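Local coordinates for protein tapirin (Caldicellulosiruptor kristjanssonii, PDB 6N2B) that probably helps the bacterium adhere to plant biomass by binding cellulose, through a calcium-containing C-terminal domain built largely as a beta-helix, at residues A[270-276]-A[294-300]; A[334-340]-A[355-361]. All blocks are in the same frame, centred on the assembly; numbering follows the deposited sequence.

Interactions 1 and 2 illustrate how a parallel beta-helix repeats one pairing scheme while varying its chemistry. Their centres lie about 14 Å apart along the same solenoid. Each joins successive coils, and the strands of both belong to the same two walls. Interaction 1, nearer the centre of the chain, is the more buried: two tyrosines pack on its outer surface beneath helix 408-413, and a glycine-rich turn rounds its corner. Interaction 2 is only partly buried. Its leucines, valine and cysteine fill the interior much as the aliphatic residues of interaction 1 do, but charged and amide side chains line much of its outer surface, and both segments turn the corner in step, Lys337 beside Asp358.

Interaction 1. Residues A[270-276]-A[294-300]; sequences MYIQNKL and IYTGLGG
Tyr271 and Tyr295 run alongside each other, hydroxyls leading in a common direction, on successive coils of the parallel beta-helix, where strand 270-272 runs beside strand 294-296. From Tyr271 CB, set on the outer surface of the coil, the chain continues to CG anti to the backbone N (chi1 180°), which keeps the ring alongside its neighbour. CD2 meets Tyr295 CD2, and Tyr271 CE2 comes within 3.8 Å of that same carbon, which sits over one ring face toward the rim. Farther out, Tyr271 CZ lies 4.0 Å from Tyr295 CE2. The planes are inclined by 35°, so the pair is oblique. At the tip, Tyr271 OH donates to Gln273 OE1 from above the amide's carbonyl plane. A leucine in place of Tyr271 would probably leave Gln273 OE1 without this donor and uncover part of the Tyr295 ring. Helix 408-413 packs on both tyrosines, and Asp317 and Lys413 hold Tyr295 OH. Met270, Ile272, Ile294 and Thr296 point instead into the solenoid. The backbone ladder includes a 2.9 Å bond from Tyr295 N to Met270 O. Beside the corner, one water donates to both Tyr295 OH and Gln273 O, the latter at 3.0 Å.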
loop_
_atom_site.group_PDB
_atom_site.type_symbol
_atom_site.label_atom_id
_atom_site.label_comp_id
_atom_site.label_asym_id
_atom_site.label_seq_id
_atom_site.Cartn_x
_atom_site.Cartn_y
_atom_site.Cartn_z
ATOM N N MET A 270 0.809 -6.406 5.540
ATOM C CA MET A 270 -0.245 -5.765 4.764
ATOM C C MET A 270 -1.562 -6.010 5.492
ATOM O O MET A 270 -2.087 -7.127 5.479
ATOM C CB MET A 270 -0.291 -6.301 3.338
ATOM C CG MET A 270 -1.280 -5.600 2.433
ATOM S SD MET A 270 -1.157 -6.301 0.774
ATOM C CE MET A 270 -1.892 -4.983 -0.176
ATOM N N TYR A 271 -2.074 -4.976 6.145
ATOM C CA TYR A 271 -3.326 -5.053 6.885
ATOM C C TYR A 271 -4.436 -4.462 6.025
ATOM O O TYR A 271 -4.376 -3.289 5.639
ATOM C CB TYR A 271 -3.216 -4.320 8.230
ATOM C CG TYR A 271 -4.482 -4.336 9.074
ATOM C CD1 TYR A 271 -5.565 -3.517 8.756
ATOM C CD2 TYR A 271 -4.597 -5.170 10.188
ATOM C CE1 TYR A 271 -6.729 -3.519 9.516
ATOM C CE2 TYR A 271 -5.758 -5.177 10.965
ATOM C CZ TYR A 271 -6.822 -4.345 10.618
ATOM O OH TYR A 271 -7.979 -4.327 11.355
ATOM N N ILE A 272 -5.453 -5.261 5.751
ATOM C CA ILE A 272 -6.589 -4.833 4.952
ATOM C C ILE A 272 -7.827 -4.932 5.832
ATOM O O ILE A 272 -8.355 -6.031 6.058
ATOM C CB ILE A 272 -6.740 -5.671 3.683
ATOM C CG1 ILE A 272 -5.429 -5.641 2.888
ATOM C CG2 ILE A 272 -7.929 -5.191 2.867
ATOM C CD1 ILE A 272 -4.986 -4.256 2.448
ATOM N N GLN A 273 -8.305 -3.781 6.312
ATOM C CA GLN A 273 -9.417 -3.744 7.264
ATOM C C GLN A 273 -10.641 -4.515 6.770
ATOM O O GLN A 273 -11.244 -5.284 7.528
ATOM C CB GLN A 273 -9.794 -2.291 7.554
ATOM C CG GLN A 273 -11.127 -2.110 8.254
ATOM C CD GLN A 273 -11.036 -2.458 9.717
ATOM O OE1 GLN A 273 -9.966 -2.374 10.323
ATOM N NE2 GLN A 273 -12.157 -2.856 10.297
ATOM N N ASN A 274 -11.040 -4.316 5.510
ATOM C CA ASN A 274 -12.220 -5.000 4.985
ATOM C C ASN A 274 -11.917 -5.837 3.746
ATOM O O ASN A 274 -11.949 -7.070 3.830
ATOM C CB ASN A 274 -13.337 -3.999 4.709
ATOM C CG ASN A 274 -14.573 -4.663 4.139
ATOM O OD1 ASN A 274 -15.193 -5.513 4.792
ATOM N ND2 ASN A 274 -14.931 -4.297 2.906
ATOM N N LYS A 275 -11.652 -5.217 2.594
ATOM C CA LYS A 275 -11.568 -5.933 1.324
ATOM C C LYS A 275 -10.372 -5.449 0.497
ATOM O O LYS A 275 -10.017 -4.264 0.528
ATOM C CB LYS A 275 -12.904 -5.777 0.545
ATOM C CG LYS A 275 -12.806 -5.339 -0.916
ATOM C CD LYS A 275 -14.199 -5.165 -1.561
ATOM C CE LYS A 275 -14.746 -3.739 -1.407
ATOM N NZ LYS A 275 -16.009 -3.502 -2.179
ATOM N N LEU A 276 -9.738 -6.382 -0.223
ATOM C CA LEU A 276 -8.665 -6.083 -1.169
ATOM C C LEU A 276 -9.034 -6.692 -2.513
ATOM O O LEU A 276 -9.482 -7.840 -2.575
ATOM C CB LEU A 276 -7.314 -6.628 -0.681
ATOM C CG LEU A 276 -6.125 -6.697 -1.648
ATOM C CD1 LEU A 276 -5.841 -5.326 -2.263
ATOM C CD2 LEU A 276 -4.888 -7.225 -0.927
ATOM N N ILE A 294 -0.263 -11.104 5.055
ATOM C CA ILE A 294 -1.452 -10.413 4.583
ATOM C C ILE A 294 -2.595 -10.727 5.531
ATOM O O ILE A 294 -2.780 -11.888 5.923
ATOM C CB ILE A 294 -1.838 -10.842 3.154
ATOM C CG1 ILE A 294 -0.707 -10.555 2.169
ATOM C CG2 ILE A 294 -3.157 -10.180 2.735
ATOM C CD1 ILE A 294 -1.057 -10.927 0.739
ATOM N N TYR A 295 -3.369 -9.707 5.891
ATOM C CA TYR A 295 -4.635 -9.918 6.580
ATOM C C TYR A 295 -5.724 -9.148 5.853
ATOM O O TYR A 295 -5.523 -7.992 5.471
ATOM C CB TYR A 295 -4.581 -9.480 8.063
ATOM C CG TYR A 295 -5.957 -9.336 8.707
ATOM C CD1 TYR A 295 -6.610 -10.437 9.266
ATOM C CD2 TYR A 295 -6.613 -8.105 8.743
ATOM C CE1 TYR A 295 -7.879 -10.319 9.844
ATOM C CE2 TYR A 295 -7.874 -7.982 9.315
ATOM C CZ TYR A 295 -8.498 -9.093 9.864
ATOM O OH TYR A 295 -9.749 -8.974 10.428
ATOM N N THR A 296 -6.871 -9.789 5.649
ATOM C CA THR A 296 -8.085 -9.083 5.253
ATOM C C THR A 296 -9.217 -9.398 6.223
ATOM O O THR A 296 -9.247 -10.456 6.861
ATOM C CB THR A 296 -8.559 -9.430 3.837
ATOM O OG1 THR A 296 -9.417 -10.578 3.893
ATOM C CG2 THR A 296 -7.397 -9.714 2.922
ATOM N N GLY A 297 -10.157 -8.459 6.318
ATOM C CA GLY A 297 -11.386 -8.663 7.062
ATOM C C GLY A 297 -12.435 -9.365 6.227
ATOM O O GLY A 297 -12.123 -10.100 5.283
ATOM N N LEU A 298 -13.704 -9.091 6.549
ATOM C CA LEU A 298 -14.836 -9.829 5.987
ATOM C C LEU A 298 -14.982 -9.679 4.476
ATOM O O LEU A 298 -15.580 -10.554 3.836
ATOM C CB LEU A 298 -16.131 -9.389 6.670
ATOM C CG LEU A 298 -16.175 -9.677 8.175
ATOM C CD1 LEU A 298 -17.305 -8.943 8.846
ATOM C CD2 LEU A 298 -16.273 -11.177 8.465
ATOM N N GLY A 299 -14.458 -8.605 3.884
ATOM C CA GLY A 299 -14.645 -8.391 2.459
ATOM C C GLY A 299 -13.766 -9.238 1.560
ATOM O O GLY A 299 -14.048 -9.336 0.361
ATOM N N GLY A 300 -12.686 -9.811 2.101
ATOM C CA GLY A 300 -11.905 -10.806 1.389
ATOM C C GLY A 300 -10.715 -10.256 0.621
ATOM O O GLY A 300 -10.202 -9.161 0.869
HETATM O O HOH W 1 -11.547 -6.456 10.264
#

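Interaction 2. Residues A[334-340]-A[355-361]; sequences GIVKKLT and LYCDQLE
Leu339 and Leu355 meet methyl to methyl inside the parallel beta-helix, with their CD2 atoms 3.6 Å apart, although they stand on different walls either side of the corner at Lys337 and Asp358. Leu339 CD2 also touches Leu360 CD1 alongside. Val336 CG2 packs on Cys357 CB at 3.6 Å. This inward surface is densely apolar, extended by Val320 and Leu376 of the flanking coils. Outside, before the corner, Ile335 and Tyr356 pack together with Pro403 against them; at and beyond it the outward surface is looser and polar. Lys338, its CG anti to the backbone N (chi1 -159°) and the rest extended, passes across Gln359, CG against CB, until NZ forms a 2.6 Å salt bridge with Glu361 OE2, met nearly along the C-O axis. At the corner, Lys337 NZ and Asp358 OD2 remain 4.2 Å apart, too far for a salt bridge, while Asp358 OD1 binds Arg379. Backbone bonds run past the bend, such as Gln359 N to Lys337 O at 3.1 Å. Methyl contacts thus join the coils inside and the ladder within each wall, while outside a salt bridge does so, and the carboxylate of Glu361, shared through OE1 with Arg363, probably balances two positive neighbours.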
loop_
_atom_site.group_PDB
_atom_site.type_symbol
_atom_site.label_atom_id
_atom_site.label_comp_id
_atom_site.label_asym_id
_atom_site.label_seq_id
_atom_site.Cartn_x
_atom_site.Cartn_y
_atom_site.Cartn_z
ATOM N N GLY A 334 -1.791 -20.424 5.851
ATOM C CA GLY A 334 -3.011 -19.725 5.514
ATOM C C GLY A 334 -4.140 -20.117 6.449
ATOM O O GLY A 334 -4.299 -21.298 6.782
ATOM N N ILE A 335 -4.901 -19.123 6.911
ATOM C CA ILE A 335 -6.117 -19.340 7.688
ATOM C C ILE A 335 -7.183 -18.395 7.166
ATOM O O ILE A 335 -7.157 -17.198 7.465
ATOM C CB ILE A 335 -5.906 -19.101 9.189
ATOM C CG1 ILE A 335 -4.650 -19.805 9.687
ATOM C CG2 ILE A 335 -7.143 -19.532 9.944
ATOM C CD1 ILE A 335 -4.319 -19.512 11.142
ATOM N N VAL A 336 -8.125 -18.915 6.380
ATOM C CA VAL A 336 -9.123 -18.092 5.711
ATOM C C VAL A 336 -10.497 -18.715 5.918
ATOM O O VAL A 336 -10.625 -19.886 6.269
ATOM C CB VAL A 336 -8.833 -17.926 4.203
ATOM C CG1 VAL A 336 -7.372 -17.652 3.978
ATOM C CG2 VAL A 336 -9.283 -19.153 3.427
ATOM N N LYS A 337 -11.529 -17.893 5.722
ATOM C CA LYS A 337 -12.902 -18.379 5.776
ATOM C C LYS A 337 -13.202 -19.274 4.580
ATOM O O LYS A 337 -13.785 -20.354 4.723
ATOM C CB LYS A 337 -13.874 -17.189 5.823
ATOM C CG LYS A 337 -15.364 -17.521 6.086
ATOM C CD LYS A 337 -15.560 -18.037 7.516
ATOM C CE LYS A 337 -16.996 -17.879 7.995
ATOM N NZ LYS A 337 -17.366 -18.942 8.981
ATOM N N LYS A 338 -12.803 -18.838 3.394
ATOM C CA LYS A 338 -13.095 -19.559 2.170
ATOM C C LYS A 338 -11.975 -19.293 1.171
ATOM O O LYS A 338 -11.403 -18.199 1.126
ATOM C CB LYS A 338 -14.461 -19.151 1.588
ATOM C CG LYS A 338 -15.051 -20.174 0.625
ATOM C CD LYS A 338 -16.379 -19.752 0.020
ATOM C CE LYS A 338 -16.912 -20.869 -0.903
ATOM N NZ LYS A 338 -18.185 -20.577 -1.633
ATOM N N LEU A 339 -11.631 -20.319 0.403
ATOM C CA LEU A 339 -10.783 -20.165 -0.766
ATOM C C LEU A 339 -11.596 -20.659 -1.941
ATOM O O LEU A 339 -12.108 -21.779 -1.903
ATOM C CB LEU A 339 -9.486 -20.960 -0.637
ATOM C CG LEU A 339 -8.695 -21.059 -1.946
ATOM C CD1 LEU A 339 -8.149 -19.686 -2.374
ATOM C CD2 LEU A 339 -7.578 -22.091 -1.853
ATOM N N THR A 340 -11.770 -19.819 -2.952
ATOM C CA THR A 340 -12.456 -20.256 -4.157
ATOM C C THR A 340 -11.564 -19.957 -5.349
ATOM O O THR A 340 -11.077 -18.838 -5.503
ATOM C CB THR A 340 -13.860 -19.615 -4.315
ATOM O OG1 THR A 340 -13.779 -18.356 -4.986
ATOM C CG2 THR A 340 -14.503 -19.410 -2.978
ATOM N N LEU A 355 -2.465 -24.678 4.487
ATOM C CA LEU A 355 -3.646 -23.834 4.378
ATOM C C LEU A 355 -4.767 -24.422 5.232
ATOM O O LEU A 355 -5.023 -25.628 5.175
ATOM C CB LEU A 355 -4.093 -23.723 2.917
ATOM C CG LEU A 355 -5.491 -23.119 2.696
ATOM C CD1 LEU A 355 -5.595 -21.760 3.357
ATOM C CD2 LEU A 355 -5.852 -22.998 1.220
ATOM N N TYR A 356 -5.427 -23.581 6.026
ATOM C CA TYR A 356 -6.685 -23.933 6.675
ATOM C C TYR A 356 -7.773 -23.033 6.124
ATOM O O TYR A 356 -7.600 -21.814 6.083
ATOM C CB TYR A 356 -6.630 -23.770 8.194
ATOM C CG TYR A 356 -5.454 -24.435 8.878
ATOM C CD1 TYR A 356 -4.191 -23.837 8.866
ATOM C CD2 TYR A 356 -5.608 -25.649 9.561
ATOM C CE1 TYR A 356 -3.112 -24.422 9.501
ATOM C CE2 TYR A 356 -4.525 -26.248 10.204
ATOM C CZ TYR A 356 -3.278 -25.628 10.167
ATOM O OH TYR A 356 -2.192 -26.205 10.784
ATOM N N CYS A 357 -8.887 -23.622 5.705
ATOM C CA CYS A 357 -10.045 -22.833 5.317
ATOM C C CYS A 357 -11.304 -23.546 5.769
ATOM O O CYS A 357 -11.372 -24.772 5.715
ATOM C CB CYS A 357 -10.092 -22.597 3.812
ATOM S SG CYS A 357 -10.027 -24.091 2.796
ATOM N N ASP A 358 -12.296 -22.780 6.233
ATOM C CA ASP A 358 -13.561 -23.392 6.617
ATOM C C ASP A 358 -14.242 -24.012 5.407
ATOM O O ASP A 358 -14.855 -25.081 5.509
ATOM C CB ASP A 358 -14.470 -22.361 7.291
ATOM C CG ASP A 358 -15.831 -22.939 7.685
ATOM O OD1 ASP A 358 -15.902 -23.689 8.692
ATOM O OD2 ASP A 358 -16.833 -22.644 6.986
ATOM N N GLN A 359 -14.114 -23.377 4.245
ATOM C CA GLN A 359 -14.682 -23.903 3.015
ATOM C C GLN A 359 -13.680 -23.801 1.874
ATOM O O GLN A 359 -12.866 -22.873 1.810
ATOM C CB GLN A 359 -15.966 -23.165 2.636
ATOM C CG GLN A 359 -17.155 -23.607 3.445
ATOM C CD GLN A 359 -18.347 -22.735 3.208
ATOM O OE1 GLN A 359 -18.737 -22.488 2.058
ATOM N NE2 GLN A 359 -18.941 -22.248 4.294
ATOM N N LEU A 360 -13.761 -24.766 0.961
ATOM C CA LEU A 360 -12.934 -24.785 -0.235
ATOM C C LEU A 360 -13.819 -25.059 -1.439
ATOM O O LEU A 360 -14.464 -26.107 -1.513
ATOM C CB LEU A 360 -11.840 -25.840 -0.119
ATOM C CG LEU A 360 -11.130 -26.213 -1.418
ATOM C CD1 LEU A 360 -10.442 -25.004 -2.023
ATOM C CD2 LEU A 360 -10.140 -27.313 -1.130
ATOM N N GLU A 361 -13.848 -24.123 -2.379
ATOM C CA GLU A 361 -14.613 -24.254 -3.609
ATOM C C GLU A 361 -13.663 -24.138 -4.789
ATOM O O GLU A 361 -12.854 -23.211 -4.837
ATOM C CB GLU A 361 -15.699 -23.174 -3.686
ATOM C CG GLU A 361 -16.683 -23.337 -4.847
ATOM C CD GLU A 361 -17.564 -22.111 -5.050
ATOM O OE1 GLU A 361 -17.704 -21.660 -6.213
ATOM O OE2 GLU A 361 -18.106 -21.598 -4.042
#